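Local atomic coordinates of quinoline 2-oxidoreductase small subunit (Pseudomonas putida, PDB entry 1T3Q), a protein that carries two [2Fe-2S] clusters in quinoline 2-oxidoreductase, a molybdenum hydroxylase, probably passing electrons from the molybdenum centre toward the FAD. Residues N93-S98 / A116-I121. Numbering follows the deposited sequence.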
ATOM      1  N   ASN A  93      24.569   1.459 -13.891  1.00 23.33           N
ATOM      2  CA  ASN A  93      25.869   1.845 -14.421  1.00 23.24           C
ATOM      3  C   ASN A  93      26.668   0.569 -14.640  1.00 22.34           C
ATOM      4  O   ASN A  93      26.183  -0.527 -14.340  1.00 21.71           O
ATOM      5  CB  ASN A  93      26.593   2.849 -13.503  1.00 23.47           C
ATOM      6  CG  ASN A  93      27.111   2.237 -12.214  1.00 22.52           C
ATOM      7  OD1 ASN A  93      27.676   2.950 -11.383  1.00 25.28           O
ATOM      8  ND2 ASN A  93      26.938   0.933 -12.040  1.00 21.80           N
ATOM      9  N   ALA A  94      27.875   0.695 -15.174  1.00 21.22           N
ATOM     10  CA  ALA A  94      28.691  -0.474 -15.474  1.00 19.99           C
ATOM     11  C   ALA A  94      28.823  -1.476 -14.329  1.00 19.38           C
ATOM     12  O   ALA A  94      28.668  -2.680 -14.537  1.00 18.06           O
ATOM     13  CB  ALA A  94      30.071  -0.032 -15.940  1.00 21.01           C
ATOM     14  N   LEU A  95      29.118  -0.983 -13.131  1.00 17.34           N
ATOM     15  CA  LEU A  95      29.282  -1.861 -11.972  1.00 18.56           C
ATOM     16  C   LEU A  95      27.994  -2.613 -11.650  1.00 17.09           C
ATOM     17  O   LEU A  95      28.013  -3.829 -11.475  1.00 18.38           O
ATOM     18  CB  LEU A  95      29.727  -1.053 -10.748  1.00 18.11           C
ATOM     19  CG  LEU A  95      29.987  -1.863  -9.471  1.00 19.69           C
ATOM     20  CD1 LEU A  95      31.011  -2.956  -9.747  1.00 16.81           C
ATOM     21  CD2 LEU A  95      30.473  -0.929  -8.364  1.00 18.86           C
ATOM     22  N   GLN A  96      26.882  -1.886 -11.572  1.00 18.89           N
ATOM     23  CA  GLN A  96      25.582  -2.487 -11.273  1.00 18.50           C
ATOM     24  C   GLN A  96      25.203  -3.506 -12.334  1.00 18.88           C
ATOM     25  O   GLN A  96      24.798  -4.628 -12.022  1.00 16.13           O
ATOM     26  CB  GLN A  96      24.499  -1.410 -11.194  1.00 17.10           C
ATOM     27  CG  GLN A  96      24.696  -0.414 -10.064  1.00 19.84           C
ATOM     28  CD  GLN A  96      23.738   0.753 -10.158  1.00 20.20           C
ATOM     29  OE1 GLN A  96      23.701   1.455 -11.171  1.00 19.08           O
ATOM     30  NE2 GLN A  96      22.956   0.972  -9.102  1.00 16.83           N
ATOM     31  N   ASP A  97      25.337  -3.115 -13.596  1.00 17.42           N
ATOM     32  CA  ASP A  97      25.006  -4.013 -14.691  1.00 18.43           C
ATOM     33  C   ASP A  97      25.850  -5.276 -14.630  1.00 17.39           C
ATOM     34  O   ASP A  97      25.370  -6.370 -14.942  1.00 17.29           O
ATOM     35  CB  ASP A  97      25.203  -3.312 -16.036  1.00 20.81           C
ATOM     36  CG  ASP A  97      24.964  -4.237 -17.207  1.00 24.95           C
ATOM     37  OD1 ASP A  97      25.951  -4.729 -17.794  1.00 28.60           O
ATOM     38  OD2 ASP A  97      23.787  -4.483 -17.528  1.00 26.92           O
ATOM     39  N   SER A  98      27.107  -5.129 -14.220  1.00 15.46           N
ATOM     40  CA  SER A  98      27.997  -6.273 -14.109  1.00 15.98           C
ATOM     41  C   SER A  98      27.505  -7.219 -13.009  1.00 16.16           C
ATOM     42  O   SER A  98      27.513  -8.440 -13.180  1.00 15.48           O
ATOM     43  CB  SER A  98      29.415  -5.814 -13.798  1.00 14.50           C
ATOM     44  OG  SER A  98      30.303  -6.912 -13.836  1.00 15.93           O
ATOM     45  N   ALA A 116      29.461  -0.110  -2.478  1.00 15.88           N
ATOM     46  CA  ALA A 116      30.242   0.969  -1.882  1.00 16.52           C
ATOM     47  C   ALA A 116      31.715   0.565  -1.816  1.00 17.44           C
ATOM     48  O   ALA A 116      32.598   1.297  -2.277  1.00 15.99           O
ATOM     49  CB  ALA A 116      29.711   1.290  -0.471  1.00 13.87           C
ATOM     50  N   THR A 117      31.986  -0.609  -1.260  1.00 17.59           N
ATOM     51  CA  THR A 117      33.361  -1.072  -1.151  1.00 16.90           C
ATOM     52  C   THR A 117      33.970  -1.285  -2.539  1.00 18.09           C
ATOM     53  O   THR A 117      35.117  -0.906  -2.782  1.00 17.04           O
ATOM     54  CB  THR A 117      33.454  -2.381  -0.339  1.00 17.04           C
ATOM     55  OG1 THR A 117      32.934  -2.161   0.979  1.00 15.58           O
ATOM     56  CG2 THR A 117      34.907  -2.833  -0.218  1.00 16.67           C
ATOM     57  N   ALA A 118      33.201  -1.872  -3.451  1.00 18.31           N
ATOM     58  CA  ALA A 118      33.706  -2.119  -4.801  1.00 18.82           C
ATOM     59  C   ALA A 118      34.088  -0.813  -5.501  1.00 20.44           C
ATOM     60  O   ALA A 118      35.129  -0.740  -6.164  1.00 19.99           O
ATOM     61  CB  ALA A 118      32.673  -2.870  -5.621  1.00 16.78           C
ATOM     62  N   ARG A 119      33.259   0.215  -5.356  1.00 20.60           N
ATOM     63  CA  ARG A 119      33.554   1.499  -5.987  1.00 23.63           C
ATOM     64  C   ARG A 119      34.886   2.029  -5.477  1.00 23.94           C
ATOM     65  O   ARG A 119      35.717   2.505  -6.251  1.00 22.70           O
ATOM     66  CB  ARG A 119      32.457   2.525  -5.692  1.00 25.83           C
ATOM     67  CG  ARG A 119      31.122   2.256  -6.354  1.00 29.37           C
ATOM     68  CD  ARG A 119      30.224   3.473  -6.203  1.00 32.21           C
ATOM     69  NE  ARG A 119      30.773   4.617  -6.926  1.00 35.29           N
ATOM     70  CZ  ARG A 119      30.480   5.888  -6.667  1.00 36.67           C
ATOM     71  NH1 ARG A 119      31.034   6.850  -7.389  1.00 37.52           N
ATOM     72  NH2 ARG A 119      29.647   6.199  -5.682  1.00 36.26           N
ATOM     73  N   SER A 120      35.085   1.942  -4.166  1.00 23.88           N
ATOM     74  CA  SER A 120      36.320   2.410  -3.550  1.00 25.24           C
ATOM     75  C   SER A 120      37.533   1.693  -4.132  1.00 24.73           C
ATOM     76  O   SER A 120      38.551   2.317  -4.423  1.00 24.50           O
ATOM     77  CB  SER A 120      36.274   2.186  -2.039  1.00 25.88           C
ATOM     78  OG  SER A 120      37.484   2.612  -1.439  1.00 31.74           O
ATOM     79  N   ILE A 121      37.417   0.378  -4.288  1.00 23.75           N
ATOM     80  CA  ILE A 121      38.487  -0.448  -4.840  1.00 23.85           C
ATOM     81  C   ILE A 121      38.828  -0.010  -6.263  1.00 22.81           C
ATOM     82  O   ILE A 121      39.997   0.198  -6.605  1.00 23.58           O
ATOM     83  CB  ILE A 121      38.063  -1.937  -4.902  1.00 24.41           C
ATOM     84  CG1 ILE A 121      37.886  -2.493  -3.491  1.00 23.98           C
ATOM     85  CG2 ILE A 121      39.092  -2.742  -5.684  1.00 25.93           C
ATOM     86  CD1 ILE A 121      37.339  -3.910  -3.456  1.00 24.27           C
TER
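With chi1 at -178°, Leu95 holds CG anti to its own backbone N and reaches out from helix 94-101; chi2 of 56° leaves CD2 roughly anti to CA, at the far end of the side chain, so this methyl does the touching. Arg119 has CG beside its own N and anti to its carbonyl carbon. Leu95 CD2 meets Arg119 CG at 3.8 Å. The same methyl stands 4.0 Å from Ala118 CB, so a single branch of the leucine spans two successive residues of helix 111-124. Both are van der Waals distances between carbons, and the 108 Å² buried in all marks a small apolar contact. The nearest CA pair, Leu95 and Arg119, is 8.1 Å apart. Beyond CG, Arg119 bends at chi3 and carries its guanidinium off to Glu81, whose OE2 forms a salt bridge with NH2. At the N-terminus of helix 94-101, N-cap Asn93 N donates to Gln96 OE1 (2.9 Å, N-H...O 167°), in the carbonyl plane and on a lone pair: the half of a capping box that the geometry settles. The contact joins two helices of the helical [2Fe-2S] domain away from the clusters: the Ala118 side chain is about 13 Å from a bound cluster and about 11 Å from that of Cys110, a second-cluster residue just before helix 111-124. Helix 157-164 covers Ala94 and Ser98 of helix 94-101, and strand 57-60 meets Ala116, Thr117 and Arg119 of helix 111-124.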